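Local coordinates for protein polymerase X (Deinococcus radiodurans, PDB 2W9M) that probably extends DNA chains from deoxyribonucleoside triphosphates as a family X DNA polymerase involved in repair, and carries a zinc-binding PHP domain, at residues T333-R345 with A371-E385. Residues are numbered along the deposited sequence; the frame is centred on the assembly and turned at random.
Sequences THSTWSDGGASIR and ANGLTIERLREQLKE. With ZN (zinc ion), chain C; ZN (zinc ion), chain D.
W337 lies over Q382 on helix 376-391, its six-membered ring facing that side chain. The CB of Q382 sits 3.8 Å from the centre of that ring, a CH-pi contact made from almost straight above the face. At the indole edge NE1 gives a hydrogen bond to E385 OE1 at 3.0 Å; it is almost linear (172°) and lies near the ring plane, yet it meets the carboxylate from above its plane. E385 is stretched out, CG anti to the backbone N (chi1 163°), which carries the carboxylate along to the pyrrole edge, where OE1 also rests against I344 CD1. A serine in place of W337 would probably leave E385 without its indole donor and open a gap over Q382.

The W337 backbone is held too. R378, bent at its third torsion, brings NH2 to W337 O in a hydrogen bond modelled very short at 2.5 Å, on a lone pair in the carbonyl plane but tilted from the guanidinium plane, and L374 CD1 packs beside the same oxygen. One residue on, N372 ND2 donates to S338 O at 2.9 Å, in its own amide plane. S338 OG gives a weak bond to A371 O, and its stronger partner is the backbone N of H364. D339 then reaches past A371, whose CB is 3.6 Å from D339 OD2, and both its carboxylate oxygens bind a zinc ion completed by H364 and H518. H334 NE2 binds a second zinc with H332, E401 and D516.

The loop after strand 329-333, at the edge of the parallel PHP sheet, thus packs against the segment that follows strand 358-364 and enters helix 376-391, while I344 starts helix 344-353 against I386 and L389 of that same helix.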
ATOM      1  N   THR A 333      -3.172  -9.721   7.719  1.00 27.68           N
ATOM      2  CA  THR A 333      -3.718  -8.550   8.389  1.00 20.69           C
ATOM      3  C   THR A 333      -3.092  -8.451   9.778  1.00 32.20           C
ATOM      4  O   THR A 333      -2.604  -9.447  10.310  1.00 31.02           O
ATOM      5  CB  THR A 333      -5.239  -8.655   8.537  1.00 21.12           C
ATOM      6  OG1 THR A 333      -5.555  -9.797   9.341  1.00 32.76           O
ATOM      7  CG2 THR A 333      -5.906  -8.801   7.175  1.00 26.80           C
ATOM      8  N   HIS A 334      -3.093  -7.256  10.362  1.00 29.42           N
ATOM      9  CA  HIS A 334      -2.500  -7.065  11.684  1.00 26.98           C
ATOM     10  C   HIS A 334      -3.534  -6.643  12.721  1.00 31.54           C
ATOM     11  O   HIS A 334      -4.530  -6.002  12.394  1.00 38.40           O
ATOM     12  CB  HIS A 334      -1.348  -6.057  11.627  1.00 23.19           C
ATOM     13  CG  HIS A 334      -0.176  -6.535  10.830  1.00 26.60           C
ATOM     14  ND1 HIS A 334       0.964  -7.044  11.410  1.00 29.15           N
ATOM     15  CD2 HIS A 334       0.023  -6.596   9.490  1.00 24.18           C
ATOM     16  CE1 HIS A 334       1.819  -7.395  10.466  1.00 32.39           C
ATOM     17  NE2 HIS A 334       1.269  -7.133   9.293  1.00 27.39           N
ATOM     18  N   SER A 335      -3.288  -7.019  13.972  1.00 22.94           N
ATOM     19  CA  SER A 335      -4.211  -6.734  15.060  1.00 25.87           C
ATOM     20  C   SER A 335      -3.500  -6.036  16.212  1.00 32.50           C
ATOM     21  O   SER A 335      -2.299  -5.766  16.155  1.00 28.47           O
ATOM     22  CB  SER A 335      -4.834  -8.030  15.578  1.00 32.43           C
ATOM     23  OG  SER A 335      -3.894  -8.776  16.341  1.00 25.02           O
ATOM     24  N   THR A 336      -4.257  -5.769  17.269  1.00 36.67           N
ATOM     25  CA  THR A 336      -3.723  -5.179  18.489  1.00 33.93           C
ATOM     26  C   THR A 336      -2.577  -5.993  19.105  1.00 34.56           C
ATOM     27  O   THR A 336      -1.707  -5.433  19.774  1.00 31.77           O
ATOM     28  CB  THR A 336      -4.850  -4.960  19.513  1.00 28.60           C
ATOM     29  OG1 THR A 336      -5.313  -3.606  19.413  1.00 34.56           O
ATOM     30  CG2 THR A 336      -4.359  -5.221  20.927  1.00 52.50           C
ATOM     31  N   TRP A 337      -2.573  -7.305  18.867  1.00 31.78           N
ATOM     32  CA  TRP A 337      -1.488  -8.173  19.328  1.00 29.65           C
ATOM     33  C   TRP A 337      -0.119  -7.687  18.853  1.00 34.04           C
ATOM     34  O   TRP A 337       0.888  -7.857  19.541  1.00 29.45           O
ATOM     35  CB  TRP A 337      -1.704  -9.611  18.843  1.00 31.25           C
ATOM     36  CG  TRP A 337      -2.784 -10.331  19.567  1.00 32.39           C
ATOM     37  CD1 TRP A 337      -4.116 -10.335  19.264  1.00 33.70           C
ATOM     38  CD2 TRP A 337      -2.632 -11.159  20.722  1.00 28.14           C
ATOM     39  NE1 TRP A 337      -4.802 -11.116  20.160  1.00 29.56           N
ATOM     40  CE2 TRP A 337      -3.913 -11.632  21.070  1.00 32.37           C
ATOM     41  CE3 TRP A 337      -1.536 -11.548  21.499  1.00 36.28           C
ATOM     42  CZ2 TRP A 337      -4.130 -12.471  22.161  1.00 35.52           C
ATOM     43  CZ3 TRP A 337      -1.753 -12.382  22.585  1.00 40.84           C
ATOM     44  CH2 TRP A 337      -3.038 -12.835  22.904  1.00 37.77           C
ATOM     45  N   SER A 338      -0.087  -7.092  17.666  1.00 30.39           N
ATOM     46  CA  SER A 338       1.155  -6.624  17.067  1.00 31.35           C
ATOM     47  C   SER A 338       1.176  -5.094  17.043  1.00 38.77           C
ATOM     48  O   SER A 338       1.148  -4.442  18.091  1.00 34.96           O
ATOM     49  CB  SER A 338       1.280  -7.177  15.645  1.00 26.40           C
ATOM     50  OG  SER A 338       2.626  -7.226  15.223  1.00 41.56           O
ATOM     51  N   ASP A 339       1.214  -4.526  15.841  1.00 27.54           N
ATOM     52  CA  ASP A 339       1.165  -3.083  15.678  1.00 25.55           C
ATOM     53  C   ASP A 339      -0.098  -2.630  14.947  1.00 20.39           C
ATOM     54  O   ASP A 339      -0.108  -1.588  14.304  1.00 25.46           O
ATOM     55  CB  ASP A 339       2.421  -2.569  14.972  1.00 23.86           C
ATOM     56  CG  ASP A 339       2.555  -3.091  13.552  1.00 32.08           C
ATOM     57  OD1 ASP A 339       1.822  -4.035  13.186  1.00 33.58           O
ATOM     58  OD2 ASP A 339       3.398  -2.556  12.796  1.00 32.16           O
ATOM     59  N   GLY A 340      -1.164  -3.415  15.056  1.00 21.31           N
ATOM     60  CA  GLY A 340      -2.455  -3.028  14.514  1.00 15.95           C
ATOM     61  C   GLY A 340      -3.229  -2.165  15.492  1.00 25.43           C
ATOM     62  O   GLY A 340      -2.783  -1.938  16.619  1.00 33.97           O
ATOM     63  N   GLY A 341      -4.392  -1.682  15.069  1.00 25.71           N
ATOM     64  CA  GLY A 341      -5.185  -0.793  15.900  1.00 30.43           C
ATOM     65  C   GLY A 341      -6.527  -1.362  16.327  1.00 35.69           C
ATOM     66  O   GLY A 341      -7.288  -0.710  17.042  1.00 37.79           O
ATOM     67  N   ALA A 342      -6.821  -2.578  15.884  1.00 29.00           N
ATOM     68  CA  ALA A 342      -8.082  -3.222  16.213  1.00 33.29           C
ATOM     69  C   ALA A 342      -7.856  -4.655  16.689  1.00 34.87           C
ATOM     70  O   ALA A 342      -6.817  -5.253  16.413  1.00 37.54           O
ATOM     71  CB  ALA A 342      -9.017  -3.198  15.010  1.00 28.72           C
ATOM     72  N   SER A 343      -8.831  -5.197  17.411  1.00 35.34           N
ATOM     73  CA  SER A 343      -8.761  -6.580  17.860  1.00 31.92           C
ATOM     74  C   SER A 343      -8.996  -7.494  16.672  1.00 30.36           C
ATOM     75  O   SER A 343      -9.458  -7.049  15.623  1.00 39.17           O
ATOM     76  CB  SER A 343      -9.822  -6.848  18.923  1.00 30.18           C
ATOM     77  OG  SER A 343     -11.114  -6.885  18.339  1.00 38.42           O
ATOM     78  N   ILE A 344      -8.685  -8.774  16.841  1.00 28.90           N
ATOM     79  CA  ILE A 344      -8.923  -9.766  15.799  1.00 25.94           C
ATOM     80  C   ILE A 344     -10.410  -9.876  15.463  1.00 32.55           C
ATOM     81  O   ILE A 344     -10.775 -10.094  14.306  1.00 39.63           O
ATOM     82  CB  ILE A 344      -8.370 -11.154  16.200  1.00 25.95           C
ATOM     83  CG1 ILE A 344      -6.848 -11.101  16.340  1.00 24.95           C
ATOM     84  CG2 ILE A 344      -8.767 -12.212  15.180  1.00 21.08           C
ATOM     85  CD1 ILE A 344      -6.224 -12.441  16.667  1.00 34.58           C
ATOM     86  N   ARG A 345     -11.267  -9.717  16.469  1.00 35.17           N
ATOM     87  CA  ARG A 345     -12.709  -9.794  16.247  1.00 41.29           C
ATOM     88  C   ARG A 345     -13.204  -8.641  15.375  1.00 35.60           C
ATOM     89  O   ARG A 345     -13.968  -8.861  14.439  1.00 40.17           O
ATOM     90  CB  ARG A 345     -13.491  -9.842  17.568  1.00 35.87           C
ATOM     91  CG  ARG A 345     -14.997 -10.056  17.372  1.00 46.99           C
ATOM     92  CD  ARG A 345     -15.807  -9.892  18.656  1.00 57.10           C
ATOM     93  NE  ARG A 345     -15.891 -11.123  19.442  1.00 66.68           N
ATOM     94  CZ  ARG A 345     -15.141 -11.383  20.511  1.00 85.68           C
ATOM     95  NH1 ARG A 345     -14.242 -10.500  20.928  1.00 77.87           N
ATOM     96  NH2 ARG A 345     -15.289 -12.529  21.165  1.00 66.93           N
ATOM     97  N   ALA A 371       7.650  -2.908  16.451  1.00 36.46           N
ATOM     98  CA  ALA A 371       6.300  -3.120  15.943  1.00 21.86           C
ATOM     99  C   ALA A 371       5.517  -4.068  16.852  1.00 33.76           C
ATOM    100  O   ALA A 371       4.499  -4.630  16.448  1.00 28.62           O
ATOM    101  CB  ALA A 371       6.352  -3.654  14.533  1.00 28.32           C
ATOM    102  N   ASN A 372       6.008  -4.244  18.077  1.00 36.01           N
ATOM    103  CA  ASN A 372       5.336  -5.065  19.077  1.00 24.88           C
ATOM    104  C   ASN A 372       5.164  -6.515  18.635  1.00 24.38           C
ATOM    105  O   ASN A 372       4.095  -7.103  18.800  1.00 26.91           O
ATOM    106  CB  ASN A 372       3.980  -4.447  19.439  1.00 28.07           C
ATOM    107  CG  ASN A 372       3.385  -5.032  20.707  1.00 36.18           C
ATOM    108  OD1 ASN A 372       4.098  -5.342  21.664  1.00 37.90           O
ATOM    109  ND2 ASN A 372       2.065  -5.177  20.722  1.00 39.59           N
ATOM    110  N   GLY A 373       6.225  -7.084  18.072  1.00 22.41           N
ATOM    111  CA  GLY A 373       6.196  -8.450  17.587  1.00 21.90           C
ATOM    112  C   GLY A 373       5.898  -9.453  18.686  1.00 28.49           C
ATOM    113  O   GLY A 373       6.150  -9.196  19.857  1.00 29.22           O
ATOM    114  N   LEU A 374       5.369 -10.608  18.297  1.00 29.15           N
ATOM    115  CA  LEU A 374       4.966 -11.637  19.243  1.00 25.03           C
ATOM    116  C   LEU A 374       6.080 -12.628  19.579  1.00 27.34           C
ATOM    117  O   LEU A 374       6.650 -13.256  18.695  1.00 31.80           O
ATOM    118  CB  LEU A 374       3.759 -12.403  18.701  1.00 19.23           C
ATOM    119  CG  LEU A 374       2.387 -11.770  18.904  1.00 22.39           C
ATOM    120  CD1 LEU A 374       2.286 -10.473  18.129  1.00 37.64           C
ATOM    121  CD2 LEU A 374       1.287 -12.728  18.481  1.00 23.10           C
ATOM    122  N   THR A 375       6.381 -12.763  20.867  1.00 28.38           N
ATOM    123  CA  THR A 375       7.221 -13.849  21.348  1.00 24.66           C
ATOM    124  C   THR A 375       6.489 -15.166  21.100  1.00 33.54           C
ATOM    125  O   THR A 375       5.310 -15.166  20.736  1.00 33.49           O
ATOM    126  CB  THR A 375       7.496 -13.712  22.853  1.00 31.92           C
ATOM    127  OG1 THR A 375       6.258 -13.532  23.558  1.00 33.66           O
ATOM    128  CG2 THR A 375       8.403 -12.519  23.125  1.00 38.25           C
ATOM    129  N   ILE A 376       7.172 -16.288  21.295  1.00 33.16           N
ATOM    130  CA  ILE A 376       6.529 -17.589  21.126  1.00 28.73           C
ATOM    131  C   ILE A 376       5.348 -17.743  22.084  1.00 30.35           C
ATOM    132  O   ILE A 376       4.282 -18.217  21.699  1.00 35.71           O
ATOM    133  CB  ILE A 376       7.519 -18.756  21.324  1.00 34.89           C
ATOM    134  CG1 ILE A 376       8.530 -18.789  20.179  1.00 28.12           C
ATOM    135  CG2 ILE A 376       6.779 -20.084  21.399  1.00 31.75           C
ATOM    136  CD1 ILE A 376       9.538 -19.915  20.279  1.00 36.25           C
ATOM    137  N   GLU A 377       5.543 -17.327  23.331  1.00 34.33           N
ATOM    138  CA  GLU A 377       4.505 -17.429  24.355  1.00 35.91           C
ATOM    139  C   GLU A 377       3.277 -16.568  24.053  1.00 28.74           C
ATOM    140  O   GLU A 377       2.144 -17.002  24.256  1.00 29.72           O
ATOM    141  CB  GLU A 377       5.082 -17.091  25.735  1.00 38.05           C
ATOM    142  CG  GLU A 377       6.311 -16.186  25.694  1.00 65.02           C
ATOM    143  CD  GLU A 377       7.580 -16.928  25.286  1.00 68.96           C
ATOM    144  OE1 GLU A 377       7.709 -18.122  25.630  1.00 64.05           O
ATOM    145  OE2 GLU A 377       8.448 -16.317  24.622  1.00 54.57           O
ATOM    146  N   ARG A 378       3.500 -15.351  23.570  1.00 25.19           N
ATOM    147  CA  ARG A 378       2.387 -14.483  23.192  1.00 34.58           C
ATOM    148  C   ARG A 378       1.651 -15.009  21.960  1.00 34.72           C
ATOM    149  O   ARG A 378       0.439 -14.832  21.825  1.00 31.32           O
ATOM    150  CB  ARG A 378       2.864 -13.055  22.944  1.00 32.71           C
ATOM    151  CG  ARG A 378       3.144 -12.262  24.201  1.00 21.58           C
ATOM    152  CD  ARG A 378       3.462 -10.824  23.849  1.00 31.80           C
ATOM    153  NE  ARG A 378       2.287 -10.127  23.335  1.00 52.53           N
ATOM    154  CZ  ARG A 378       2.306  -9.283  22.309  1.00 46.91           C
ATOM    155  NH1 ARG A 378       3.439  -9.038  21.661  1.00 33.11           N
ATOM    156  NH2 ARG A 378       1.183  -8.695  21.921  1.00 37.04           N
ATOM    157  N   LEU A 379       2.387 -15.647  21.056  1.00 30.96           N
ATOM    158  CA  LEU A 379       1.769 -16.269  19.893  1.00 32.57           C
ATOM    159  C   LEU A 379       0.828 -17.389  20.325  1.00 34.81           C
ATOM    160  O   LEU A 379      -0.251 -17.554  19.759  1.00 33.41           O
ATOM    161  CB  LEU A 379       2.828 -16.822  18.940  1.00 30.44           C
ATOM    162  CG  LEU A 379       2.257 -17.561  17.729  1.00 27.36           C
ATOM    163  CD1 LEU A 379       1.507 -16.593  16.822  1.00 30.25           C
ATOM    164  CD2 LEU A 379       3.355 -18.273  16.961  1.00 28.19           C
ATOM    165  N   ARG A 380       1.239 -18.162  21.327  1.00 26.63           N
ATOM    166  CA  ARG A 380       0.406 -19.253  21.816  1.00 32.99           C
ATOM    167  C   ARG A 380      -0.876 -18.698  22.420  1.00 33.83           C
ATOM    168  O   ARG A 380      -1.951 -19.277  22.259  1.00 32.19           O
ATOM    169  CB  ARG A 380       1.161 -20.126  22.820  1.00 40.66           C
ATOM    170  CG  ARG A 380       2.495 -20.661  22.300  1.00 45.95           C
ATOM    171  CD  ARG A 380       2.693 -22.141  22.624  1.00 53.22           C
ATOM    172  NE  ARG A 380       2.506 -22.448  24.042  1.00 66.93           N
ATOM    173  CZ  ARG A 380       1.358 -22.861  24.577  1.00 67.69           C
ATOM    174  NH1 ARG A 380       0.286 -23.010  23.811  1.00 71.18           N
ATOM    175  NH2 ARG A 380       1.280 -23.123  25.876  1.00 46.27           N
ATOM    176  N   GLU A 381      -0.760 -17.558  23.098  1.00 28.83           N
ATOM    177  CA  GLU A 381      -1.925 -16.867  23.643  1.00 34.42           C
ATOM    178  C   GLU A 381      -2.856 -16.340  22.549  1.00 35.43           C
ATOM    179  O   GLU A 381      -4.080 -16.391  22.691  1.00 41.90           O
ATOM    180  CB  GLU A 381      -1.501 -15.733  24.580  1.00 34.14           C
ATOM    181  CG  GLU A 381      -0.838 -16.219  25.858  1.00 53.89           C
ATOM    182  CD  GLU A 381      -0.612 -15.108  26.872  1.00 79.21           C
ATOM    183  OE1 GLU A 381      -1.010 -15.288  28.044  1.00 85.16           O
ATOM    184  OE2 GLU A 381      -0.039 -14.059  26.502  1.00 64.61           O
ATOM    185  N   GLN A 382      -2.283 -15.837  21.460  1.00 31.54           N
ATOM    186  CA  GLN A 382      -3.099 -15.382  20.337  1.00 33.49           C
ATOM    187  C   GLN A 382      -3.885 -16.547  19.740  1.00 31.83           C
ATOM    188  O   GLN A 382      -5.069 -16.414  19.425  1.00 32.02           O
ATOM    189  CB  GLN A 382      -2.241 -14.719  19.254  1.00 40.21           C
ATOM    190  CG  GLN A 382      -3.041 -14.210  18.053  1.00 30.43           C
ATOM    191  CD  GLN A 382      -2.156 -13.721  16.919  1.00 36.03           C
ATOM    192  OE1 GLN A 382      -1.481 -14.508  16.250  1.00 31.00           O
ATOM    193  NE2 GLN A 382      -2.161 -12.415  16.694  1.00 35.94           N
ATOM    194  N   LEU A 383      -3.220 -17.690  19.594  1.00 28.07           N
ATOM    195  CA  LEU A 383      -3.848 -18.874  19.017  1.00 30.11           C
ATOM    196  C   LEU A 383      -5.030 -19.352  19.861  1.00 40.52           C
ATOM    197  O   LEU A 383      -6.048 -19.787  19.319  1.00 43.91           O
ATOM    198  CB  LEU A 383      -2.819 -19.993  18.807  1.00 29.21           C
ATOM    199  CG  LEU A 383      -1.808 -19.752  17.671  1.00 38.81           C
ATOM    200  CD1 LEU A 383      -0.642 -20.723  17.741  1.00 27.73           C
ATOM    201  CD2 LEU A 383      -2.481 -19.830  16.304  1.00 23.00           C
ATOM    202  N   LYS A 384      -4.903 -19.259  21.184  1.00 33.93           N
ATOM    203  CA  LYS A 384      -6.019 -19.581  22.070  1.00 39.23           C
ATOM    204  C   LYS A 384      -7.206 -18.660  21.796  1.00 44.74           C
ATOM    205  O   LYS A 384      -8.345 -19.117  21.689  1.00 39.35           O
ATOM    206  CB  LYS A 384      -5.603 -19.482  23.541  1.00 44.85           C
ATOM    207  CG  LYS A 384      -4.933 -20.734  24.088  1.00 68.95           C
ATOM    208  CD  LYS A 384      -4.103 -21.434  23.014  1.00 83.41           C
ATOM    209  CE  LYS A 384      -3.027 -22.322  23.623  1.00 87.36           C
ATOM    210  NZ  LYS A 384      -2.003 -21.524  24.360  1.00 78.82           N
ATOM    211  N   GLU A 385      -6.936 -17.363  21.683  1.00 36.26           N
ATOM    212  CA  GLU A 385      -7.985 -16.395  21.375  1.00 35.95           C
ATOM    213  C   GLU A 385      -8.651 -16.676  20.033  1.00 35.54           C
ATOM    214  O   GLU A 385      -9.870 -16.577  19.908  1.00 34.72           O
ATOM    215  CB  GLU A 385      -7.438 -14.969  21.390  1.00 38.51           C
ATOM    216  CG  GLU A 385      -8.343 -13.955  20.697  1.00 37.83           C
ATOM    217  CD  GLU A 385      -7.888 -12.522  20.917  1.00 56.48           C
ATOM    218  OE1 GLU A 385      -7.688 -11.797  19.916  1.00 59.12           O
ATOM    219  OE2 GLU A 385      -7.721 -12.123  22.090  1.00 65.32           O
TER
HETATM  220 ZN    ZN C1565       3.110  -3.905  10.970  1.00 34.74          ZN
HETATM  221 ZN    ZN D1566       2.587  -7.027   7.418  1.00 24.88          ZN